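Local coordinates for L-arabinose ABC transporter, periplasmic L-arabinose-binding protein (Burkholderia thailandensis, PDB 4KZK) that binds D-galactose and probably L-arabinose in the periplasm, presumably for delivery to an ABC transporter that imports them, at residues V37-P46 / F67-P75; W233-V244 / M260-A271. All coordinates share one frame; numbering follows the deposited sequence. Where two conformers were deposited one is given.

Interaction 1 pairs the edge strand 68-73 with 38-43, and interaction 2 pairs the inner strands 233-236 and 260-264. Their centres lie 26 Å apart on opposite sides of the chain's centre, and their nearest atoms are about 5 Å apart without touching. Each joins the two strands of a parallel beta-alpha-beta unit, and interaction 1 is complete along the chain before interaction 2 begins. The two units belong to the two lobes expected of a periplasmic sugar-binding protein, and the galactose lies in the cleft between them. Lys-44 reaches it from interaction 1, Asn-239 and Asn-266 from interaction 2, consistent with a sugar that holds the lobes closed.

Interaction 1: residues V37-P46 / F67-P75; sequences VKIGFVVKQP and FTLVKIAAP. With GAL (beta-D-galactopyranose), chain B.
Ile-39 sets its CD1 methyl squarely over one face of the Phe-67 ring, 3.9 Å from the centroid and 10° off the ring normal, a CH-pi contact. The branched aliphatic chain suits the spot because a methyl can settle on the aromatic face without any polar demand. The ring lies beneath it because chi1 of Phe-67 (68°) places CG between the backbone N and the carbonyl carbon. Further along this face, Leu-69 CD1 meets Phe-41 CB at 4.0 Å, and Pro-46 CG rests on Ala-73 CB at 3.6 Å. On the other face, Lys-38 runs beside Thr-68 and lends its CG methylene to Val-70 CG2 at 3.8 Å, while its NZ bonds to Gln-90 O. Val-42 CG1 touches Ala-74 CB at 3.7 Å.

Seven backbone hydrogen bonds hold these pairs in parallel register, from Thr-68 N to Val-37 O through Ala-74 N to Val-43 O. Strands 38-43 and 68-73 are the two strands of a beta-alpha-beta unit whose connection is helix 49-65. That helix packs on the face of Phe-41 and Leu-69, and helix 77-89 on the face of Val-70 and Ile-72.

Past the strand end, the extended chain of Lys-44 carries NZ to the galactose, 2.8 Å from O2 and 3.2 Å from O1. A salt bridge to Asp-124 steadies the same ammonium group.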
loop_
_atom_site.group_PDB
_atom_site.type_symbol
_atom_site.label_atom_id
_atom_site.label_comp_id
_atom_site.label_asym_id
_atom_site.label_seq_id
_atom_site.Cartn_x
_atom_site.Cartn_y
_atom_site.Cartn_z
ATOM N N VAL A 37 -21.051 -13.695 -16.739
ATOM C CA VAL A 37 -19.632 -13.376 -16.408
ATOM C C VAL A 37 -19.481 -13.198 -14.897
ATOM O O VAL A 37 -20.307 -12.549 -14.248
ATOM C CB VAL A 37 -19.145 -12.125 -17.180
ATOM C CG1 VAL A 37 -17.709 -11.770 -16.807
ATOM C CG2 VAL A 37 -19.265 -12.362 -18.683
ATOM N N LYS A 38 -18.427 -13.801 -14.352
ATOM C CA LYS A 38 -18.129 -13.760 -12.932
ATOM C C LYS A 38 -16.633 -13.568 -12.763
ATOM O O LYS A 38 -15.846 -14.281 -13.366
ATOM C CB LYS A 38 -18.596 -15.066 -12.304
ATOM C CG LYS A 38 -18.697 -15.049 -10.797
ATOM C CD LYS A 38 -19.278 -16.355 -10.280
ATOM C CE LYS A 38 -20.796 -16.370 -10.391
ATOM N NZ LYS A 38 -21.418 -17.708 -10.185
ATOM N N ILE A 39 -16.260 -12.565 -11.967
ATOM C CA ILE A 39 -14.860 -12.202 -11.740
ATOM C C ILE A 39 -14.575 -12.236 -10.245
ATOM O O ILE A 39 -15.343 -11.678 -9.445
ATOM C CB ILE A 39 -14.542 -10.810 -12.318
ATOM C CG1 ILE A 39 -14.639 -10.849 -13.847
ATOM C CG2 ILE A 39 -13.147 -10.349 -11.908
ATOM C CD1 ILE A 39 -14.556 -9.495 -14.519
ATOM N N GLY A 40 -13.475 -12.893 -9.888
ATOM C CA GLY A 40 -13.002 -12.937 -8.500
ATOM C C GLY A 40 -12.106 -11.762 -8.226
ATOM O O GLY A 40 -11.389 -11.319 -9.117
ATOM N N PHE A 41 -12.157 -11.241 -6.998
ATOM C CA PHE A 41 -11.267 -10.155 -6.573
ATOM C C PHE A 41 -10.791 -10.526 -5.173
ATOM O O PHE A 41 -11.528 -10.421 -4.209
ATOM C CB PHE A 41 -11.981 -8.804 -6.582
ATOM C CG PHE A 41 -11.059 -7.617 -6.760
ATOM C CD1 PHE A 41 -10.059 -7.317 -5.831
ATOM C CD2 PHE A 41 -11.175 -6.796 -7.875
ATOM C CE1 PHE A 41 -9.228 -6.218 -6.022
ATOM C CE2 PHE A 41 -10.346 -5.695 -8.060
ATOM C CZ PHE A 41 -9.353 -5.414 -7.119
ATOM N N VAL A 42 -9.557 -10.997 -5.114
ATOM C CA VAL A 42 -8.994 -11.682 -3.945
ATOM C C VAL A 42 -7.940 -10.770 -3.353
ATOM O O VAL A 42 -7.060 -10.327 -4.063
ATOM C CB VAL A 42 -8.410 -13.057 -4.357
ATOM C CG1 VAL A 42 -7.718 -13.725 -3.178
ATOM C CG2 VAL A 42 -9.538 -13.920 -4.939
ATOM N N VAL A 43 -8.050 -10.463 -2.059
ATOM C CA VAL A 43 -7.144 -9.507 -1.411
ATOM C C VAL A 43 -6.436 -10.062 -0.179
ATOM O O VAL A 43 -7.009 -10.828 0.602
ATOM C CB VAL A 43 -7.882 -8.192 -1.025
ATOM C CG1 VAL A 43 -8.532 -7.566 -2.250
ATOM C CG2 VAL A 43 -8.897 -8.414 0.092
ATOM N N LYS A 44 -5.189 -9.655 0.019
ATOM C CA LYS A 44 -4.396 -10.198 1.111
ATOM C C LYS A 44 -4.860 -9.770 2.503
ATOM O O LYS A 44 -4.653 -10.499 3.476
ATOM C CB LYS A 44 -2.911 -9.848 0.940
ATOM C CG LYS A 44 -2.618 -8.367 0.877
ATOM C CD LYS A 44 -1.127 -8.051 0.751
ATOM C CE LYS A 44 -0.913 -6.544 0.804
ATOM N NZ LYS A 44 0.519 -6.091 0.691
ATOM N N GLN A 45 -5.457 -8.577 2.619
ATOM C CA GLN A 45 -5.667 -7.926 3.928
ATOM C C GLN A 45 -6.976 -7.160 3.954
ATOM O O GLN A 45 -6.992 -5.935 3.755
ATOM C CB GLN A 45 -4.511 -6.987 4.288
ATOM C CG GLN A 45 -3.285 -7.721 4.809
ATOM C CD GLN A 45 -2.138 -6.769 5.100
ATOM O OE1 GLN A 45 -2.329 -5.744 5.768
ATOM N NE2 GLN A 45 -0.956 -7.075 4.589
ATOM N N PRO A 46 -8.077 -7.847 4.252
ATOM C CA PRO A 46 -9.384 -7.157 4.226
ATOM C C PRO A 46 -9.551 -6.103 5.324
ATOM O O PRO A 46 -10.477 -5.315 5.242
ATOM C CB PRO A 46 -10.385 -8.289 4.442
ATOM C CG PRO A 46 -9.613 -9.290 5.231
ATOM C CD PRO A 46 -8.230 -9.256 4.657
ATOM N N PHE A 67 -21.424 -7.806 -14.732
ATOM C CA PHE A 67 -20.840 -9.073 -14.308
ATOM C C PHE A 67 -21.061 -9.230 -12.801
ATOM O O PHE A 67 -21.503 -8.289 -12.133
ATOM C CB PHE A 67 -19.354 -9.188 -14.720
ATOM C CG PHE A 67 -18.430 -8.235 -14.008
ATOM C CD1 PHE A 67 -17.898 -8.565 -12.767
ATOM C CD2 PHE A 67 -18.053 -7.032 -14.597
ATOM C CE1 PHE A 67 -17.037 -7.699 -12.107
ATOM C CE2 PHE A 67 -17.196 -6.154 -13.945
ATOM C CZ PHE A 67 -16.683 -6.491 -12.697
ATOM N N THR A 68 -20.796 -10.430 -12.293
ATOM C CA THR A 68 -20.962 -10.760 -10.883
ATOM C C THR A 68 -19.582 -10.761 -10.228
ATOM O O THR A 68 -18.672 -11.465 -10.679
ATOM C CB THR A 68 -21.606 -12.148 -10.714
ATOM O OG1 THR A 68 -22.977 -12.094 -11.144
ATOM C CG2 THR A 68 -21.526 -12.633 -9.255
ATOM N N LEU A 69 -19.419 -9.955 -9.177
ATOM C CA LEU A 69 -18.169 -9.899 -8.437
ATOM C C LEU A 69 -18.215 -10.868 -7.267
ATOM O O LEU A 69 -19.191 -10.926 -6.527
ATOM C CB LEU A 69 -17.945 -8.486 -7.918
ATOM C CG LEU A 69 -16.601 -8.187 -7.263
ATOM C CD1 LEU A 69 -15.521 -8.037 -8.325
ATOM C CD2 LEU A 69 -16.715 -6.930 -6.411
ATOM N N VAL A 70 -17.139 -11.635 -7.102
ATOM C CA VAL A 70 -16.967 -12.481 -5.923
ATOM C C VAL A 70 -15.749 -11.985 -5.155
ATOM O O VAL A 70 -14.615 -12.089 -5.633
ATOM C CB VAL A 70 -16.803 -13.970 -6.287
ATOM C CG1 VAL A 70 -16.655 -14.844 -5.032
ATOM C CG2 VAL A 70 -17.963 -14.441 -7.154
ATOM N N LYS A 71 -16.009 -11.452 -3.964
ATOM C CA LYS A 71 -14.962 -10.855 -3.103
ATOM C C LYS A 71 -14.480 -11.869 -2.077
ATOM O O LYS A 71 -15.269 -12.408 -1.313
ATOM C CB LYS A 71 -15.546 -9.653 -2.360
ATOM C CG LYS A 71 -15.988 -8.515 -3.247
ATOM C CD LYS A 71 -16.594 -7.362 -2.458
ATOM C CE LYS A 71 -17.885 -7.753 -1.768
ATOM N NZ LYS A 71 -18.636 -6.552 -1.310
ATOM N N ILE A 72 -13.176 -12.151 -2.076
ATOM C CA ILE A 72 -12.605 -13.134 -1.137
ATOM C C ILE A 72 -11.326 -12.600 -0.495
ATOM O O ILE A 72 -10.454 -12.053 -1.164
ATOM C CB ILE A 72 -12.323 -14.498 -1.829
ATOM C CG1 ILE A 72 -13.569 -14.995 -2.580
ATOM C CG2 ILE A 72 -11.924 -15.553 -0.795
ATOM C CD1 ILE A 72 -13.283 -16.185 -3.472
ATOM N N ALA A 73 -11.248 -12.758 0.824
ATOM C CA ALA A 73 -10.048 -12.441 1.594
ATOM C C ALA A 73 -9.172 -13.677 1.653
ATOM O O ALA A 73 -9.657 -14.796 1.929
ATOM C CB ALA A 73 -10.423 -12.008 3.004
ATOM N N ALA A 74 -7.881 -13.488 1.385
ATOM C CA ALA A 74 -6.936 -14.606 1.427
ATOM C C ALA A 74 -5.602 -14.119 1.987
ATOM O O ALA A 74 -4.691 -13.749 1.234
ATOM C CB ALA A 74 -6.773 -15.196 0.051
ATOM N N PRO A 75 -5.473 -14.117 3.333
ATOM C CA PRO A 75 -4.238 -13.594 3.941
ATOM C C PRO A 75 -3.063 -14.567 4.026
ATOM O O PRO A 75 -2.027 -14.229 4.581
ATOM C CB PRO A 75 -4.688 -13.154 5.334
ATOM C CG PRO A 75 -6.174 -13.087 5.283
ATOM C CD PRO A 75 -6.559 -14.181 4.322
HETATM C C1 GAL B . -0.145 -2.859 -1.060
HETATM C C2 GAL B . -0.406 -2.380 0.365
HETATM C C3 GAL B . -1.692 -1.543 0.365
HETATM C C4 GAL B . -1.586 -0.434 -0.678
HETATM C C5 GAL B . -1.302 -1.053 -2.034
HETATM C C6 GAL B . -1.122 0.008 -3.111
HETATM O O1 GAL B . 1.103 -3.523 -1.057
HETATM O O2 GAL B . -0.548 -3.513 1.192
HETATM O O3 GAL B . -1.963 -1.003 1.665
HETATM O O4 GAL B . -0.604 0.506 -0.314
HETATM O O5 GAL B . -0.071 -1.758 -1.952
HETATM O O6 GAL B . -0.852 -0.590 -4.369
#

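Interaction 2: residues W233-V244 / M260-A271; sequences WVAFGSNDDTTV and MIAVGINGSQVA. With GAL (beta-D-galactopyranose), chain B.
Asp-240 and Asn-266 cross with their carboxylate and amide planes 73° apart, the CB of Asn-266 lying 3.5 Å from Asp-240 OD2. Asp-240 OD2 takes the N-H of Gly-267 on its syn side, 2.9 Å from Gly-267 N, and water 2 also donates to it. Its partner OD1 bonds to Ser-286, so a carboxylate suits this buried place by offering two acceptors. The backbone N of Asp-240 in turn donates to Ile-265 O.

The asparagine amides offer both a donor and an acceptor. In Asn-266, ND2 donates to galactose O3 at 3.0 Å, while OD1 accepts from O4 at 2.6 Å. Asn-239 sends ND2 to the same O3, nearly straight at 177°, and its OD1 accepts from Thr-242 N as the N-cap of helix 240-252. With chi1 at 67°, the amide serves sugar and helix end together. Water 3 joins Asp-241 OD1 to Asn-266 ND2.

Val-270 lies across Asp-241, its CG2 3.5 Å from OD1. At the far end, Met-260 folds back through chi2 and chi3, bringing SD within 3.8 Å of Ala-235 CB.

Strands 233-236 and 260-264 run parallel in a beta-alpha-beta unit linked by helix 240-252, flanked by strands 170-175 and 283-288, with helix 144-161 packed on Val-234 and Val-263.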
loop_
_atom_site.group_PDB
_atom_site.type_symbol
_atom_site.label_atom_id
_atom_site.label_comp_id
_atom_site.label_asym_id
_atom_site.label_seq_id
_atom_site.Cartn_x
_atom_site.Cartn_y
_atom_site.Cartn_z
ATOM N N TRP A 233 11.779 13.258 15.364
ATOM C CA TRP A 233 11.700 12.098 14.474
ATOM C C TRP A 233 10.828 12.326 13.267
ATOM O O TRP A 233 9.868 13.077 13.327
ATOM C CB TRP A 233 11.086 10.909 15.203
ATOM C CG TRP A 233 11.976 10.219 16.167
ATOM C CD1 TRP A 233 12.082 10.470 17.504
ATOM C CD2 TRP A 233 12.866 9.137 15.878
ATOM N NE1 TRP A 233 13.013 9.619 18.063
ATOM C CE2 TRP A 233 13.486 8.774 17.093
ATOM C CE3 TRP A 233 13.181 8.416 14.717
ATOM C CZ2 TRP A 233 14.423 7.735 17.171
ATOM C CZ3 TRP A 233 14.102 7.388 14.797
ATOM C CH2 TRP A 233 14.717 7.058 16.017
ATOM N N VAL A 234 11.146 11.614 12.193
ATOM C CA VAL A 234 10.224 11.438 11.079
ATOM C C VAL A 234 10.067 9.940 10.859
ATOM O O VAL A 234 10.943 9.142 11.255
ATOM C CB VAL A 234 10.702 12.161 9.794
ATOM C CG1 VAL A 234 10.947 13.650 10.044
ATOM C CG2 VAL A 234 11.958 11.530 9.237
ATOM N N ALA A 235 8.942 9.546 10.270
ATOM C CA ALA A 235 8.680 8.132 10.091
ATOM C C ALA A 235 7.823 7.892 8.880
ATOM O O ALA A 235 7.015 8.737 8.495
ATOM C CB ALA A 235 8.018 7.540 11.334
ATOM N N PHE A 236 7.972 6.710 8.306
ATOM C CA PHE A 236 7.211 6.312 7.143
ATOM C C PHE A 236 7.388 4.829 6.958
ATOM O O PHE A 236 8.365 4.233 7.408
ATOM C CB PHE A 236 7.726 7.078 5.907
ATOM C CG PHE A 236 9.229 7.043 5.769
ATOM C CD1 PHE A 236 10.015 7.989 6.416
ATOM C CD2 PHE A 236 9.860 6.039 5.048
ATOM C CE1 PHE A 236 11.390 7.953 6.336
ATOM C CE2 PHE A 236 11.234 6.008 4.963
ATOM C CZ PHE A 236 12.005 6.960 5.604
ATOM N N GLY A 237 6.470 4.246 6.223
ATOM C CA GLY A 237 6.550 2.832 5.911
ATOM C C GLY A 237 6.147 2.537 4.489
ATOM O O GLY A 237 6.509 3.255 3.537
ATOM N N SER A 238 5.423 1.459 4.320
ATOM C CA SER A 238 4.922 1.078 3.016
ATOM C C SER A 238 3.502 1.592 2.790
ATOM O O SER A 238 3.055 1.671 1.654
ATOM C CB SER A 238 4.968 -0.432 2.842
ATOM O OG SER A 238 4.221 -1.089 3.840
ATOM N N ASN A 239 2.793 1.907 3.874
ATOM C CA ASN A 239 1.404 2.352 3.772
ATOM C C ASN A 239 0.981 3.072 5.039
ATOM O O ASN A 239 1.760 3.207 5.979
ATOM C CB ASN A 239 0.451 1.185 3.411
ATOM C CG ASN A 239 0.332 0.135 4.508
ATOM O OD1 ASN A 239 0.937 0.242 5.566
ATOM N ND2 ASN A 239 -0.457 -0.897 4.245
ATOM N N ASP A 240 -0.267 3.548 5.058
ATOM C CA ASP A 240 -0.813 4.220 6.238
ATOM C C ASP A 240 -0.792 3.326 7.474
ATOM O O ASP A 240 -0.496 3.792 8.592
ATOM C CB ASP A 240 -2.259 4.703 5.998
ATOM C CG ASP A 240 -2.367 5.791 4.957
ATOM O OD1 ASP A 240 -1.405 6.539 4.780
ATOM O OD2 ASP A 240 -3.440 5.918 4.317
ATOM N N ASP A 241 -1.140 2.061 7.296
ATOM C CA ASP A 241 -1.263 1.144 8.414
ATOM C C ASP A 241 0.041 0.968 9.174
ATOM O O ASP A 241 0.071 1.058 10.396
ATOM C CB ASP A 241 -1.751 -0.207 7.903
ATOM C CG ASP A 241 -3.065 -0.107 7.136
ATOM O OD1 ASP A 241 -3.246 0.878 6.422
ATOM O OD2 ASP A 241 -3.841 -1.076 7.170
ATOM N N THR A 242 1.121 0.746 8.439
ATOM C CA THR A 242 2.436 0.596 9.035
ATOM C C THR A 242 2.873 1.924 9.641
ATOM O O THR A 242 3.287 1.965 10.775
ATOM C CB THR A 242 3.458 0.030 8.026
ATOM O OG1 THR A 242 3.445 0.773 6.800
ATOM C CG2 THR A 242 3.096 -1.379 7.727
ATOM N N THR A 243 2.716 3.013 8.908
ATOM C CA THR A 243 3.082 4.334 9.398
ATOM C C THR A 243 2.442 4.651 10.726
ATOM O O THR A 243 3.103 5.148 11.651
ATOM C CB THR A 243 2.788 5.418 8.329
ATOM O OG1 THR A 243 3.515 5.090 7.131
ATOM C CG2 THR A 243 3.212 6.790 8.801
ATOM N N VAL A 244 1.144 4.358 10.849
ATOM C CA VAL A 244 0.396 4.645 12.089
ATOM C C VAL A 244 0.941 3.808 13.241
ATOM O O VAL A 244 0.916 4.223 14.402
ATOM C CB VAL A 244 -1.114 4.361 11.925
ATOM C CG1 VAL A 244 -1.798 4.100 13.279
ATOM C CG2 VAL A 244 -1.762 5.500 11.189
ATOM N N MET A 260 7.210 14.530 16.082
ATOM C CA MET A 260 7.076 13.448 15.084
ATOM C C MET A 260 6.378 13.946 13.825
ATOM O O MET A 260 5.285 14.486 13.911
ATOM C CB MET A 260 6.272 12.273 15.660
ATOM C CG MET A 260 5.835 11.216 14.626
ATOM S SD MET A 260 7.187 10.294 13.857
ATOM C CE MET A 260 7.758 9.208 15.158
ATOM N N ILE A 261 7.003 13.754 12.666
ATOM C CA ILE A 261 6.320 13.975 11.377
ATOM C C ILE A 261 6.311 12.658 10.612
ATOM O O ILE A 261 7.356 12.194 10.158
ATOM C CB ILE A 261 7.002 15.070 10.535
ATOM C CG1 ILE A 261 7.021 16.383 11.311
ATOM C CG2 ILE A 261 6.297 15.233 9.202
ATOM C CD1 ILE A 261 7.924 17.416 10.687
ATOM N N ALA A 262 5.134 12.067 10.477
ATOM C CA ALA A 262 4.973 10.795 9.805
ATOM C C ALA A 262 4.037 10.958 8.630
ATOM O O ALA A 262 3.006 11.603 8.757
ATOM C CB ALA A 262 4.424 9.761 10.782
ATOM N N VAL A 263 4.400 10.362 7.495
ATOM C CA VAL A 263 3.571 10.453 6.285
ATOM C C VAL A 263 3.415 9.056 5.714
ATOM O O VAL A 263 4.405 8.342 5.513
ATOM C CB VAL A 263 4.192 11.418 5.241
ATOM C CG1 VAL A 263 3.461 11.354 3.900
ATOM C CG2 VAL A 263 4.210 12.828 5.780
ATOM N N GLY A 264 2.173 8.667 5.482
ATOM C CA GLY A 264 1.848 7.367 4.938
ATOM C C GLY A 264 1.614 7.347 3.451
ATOM O O GLY A 264 1.897 8.326 2.752
ATOM N N ILE A 265 1.132 6.195 2.990
ATOM C CA ILE A 265 0.698 5.965 1.609
ATOM C C ILE A 265 -0.652 5.247 1.653
ATOM O O ILE A 265 -0.802 4.280 2.411
ATOM C CB ILE A 265 1.708 5.123 0.815
ATOM C CG1 ILE A 265 3.043 5.859 0.715
ATOM C CG2 ILE A 265 1.152 4.766 -0.548
ATOM C CD1 ILE A 265 4.174 4.963 0.252
ATOM N N ASN A 266 -1.603 5.789 0.881
ATOM C CA ASN A 266 -2.934 5.258 0.517
ATOM C C ASN A 266 -3.966 6.365 0.565
ATOM O O ASN A 266 -4.691 6.567 -0.373
ATOM C CB ASN A 266 -3.423 4.110 1.378
ATOM C CG ASN A 266 -2.714 2.817 1.104
ATOM O OD1 ASN A 266 -2.008 2.683 0.106
ATOM N ND2 ASN A 266 -2.931 1.831 1.977
ATOM N N GLY A 267 -3.996 7.088 1.672
ATOM C CA GLY A 267 -4.974 8.153 1.866
ATOM C C GLY A 267 -6.399 7.666 2.081
ATOM O O GLY A 267 -7.373 8.397 1.867
ATOM N N SER A 268 -6.524 6.400 2.511
ATOM C CA SER A 268 -7.808 5.777 2.825
ATOM C C SER A 268 -8.120 5.934 4.324
ATOM O O SER A 268 -7.614 6.860 4.979
ATOM C CB SER A 268 -7.796 4.309 2.390
ATOM O OG SER A 268 -9.059 3.695 2.534
ATOM N N GLN A 269 -8.966 5.061 4.863
ATOM C CA GLN A 269 -9.575 5.328 6.162
ATOM C C GLN A 269 -8.615 5.377 7.340
ATOM O O GLN A 269 -8.917 6.019 8.319
ATOM C CB GLN A 269 -10.714 4.325 6.422
ATOM C CG GLN A 269 -11.817 4.339 5.346
ATOM C CD GLN A 269 -12.509 5.678 5.182
ATOM O OE1 GLN A 269 -12.759 6.174 4.064
ATOM N NE2 GLN A 269 -12.789 6.289 6.271
ATOM N N VAL A 270 -7.454 4.738 7.252
ATOM C CA VAL A 270 -6.482 4.860 8.331
ATOM C C VAL A 270 -5.947 6.300 8.410
ATOM O O VAL A 270 -5.827 6.865 9.489
ATOM C CB VAL A 270 -5.324 3.855 8.179
ATOM C CG1 VAL A 270 -4.251 4.096 9.222
ATOM C CG2 VAL A 270 -5.824 2.412 8.246
ATOM N N ALA A 271 -5.698 6.920 7.257
ATOM C CA ALA A 271 -5.258 8.317 7.217
ATOM C C ALA A 271 -6.384 9.197 7.723
ATOM O O ALA A 271 -6.192 10.099 8.550
ATOM C CB ALA A 271 -4.893 8.710 5.794
HETATM C C1 GAL B . -0.145 -2.859 -1.060
HETATM C C2 GAL B . -0.406 -2.380 0.365
HETATM C C3 GAL B . -1.692 -1.543 0.365
HETATM C C4 GAL B . -1.586 -0.434 -0.678
HETATM C C5 GAL B . -1.302 -1.053 -2.034
HETATM C C6 GAL B . -1.122 0.008 -3.111
HETATM O O1 GAL B . 1.103 -3.523 -1.057
HETATM O O2 GAL B . -0.548 -3.513 1.192
HETATM O O3 GAL B . -1.963 -1.003 1.665
HETATM O O4 GAL B . -0.604 0.506 -0.314
HETATM O O5 GAL B . -0.071 -1.758 -1.952
HETATM O O6 GAL B . -0.852 -0.590 -4.369
HETATM O O HOH W 1 4.919 5.954 4.127
HETATM O O HOH W 2 -5.599 4.314 4.767
HETATM O O HOH W 3 -4.627 1.721 4.345
#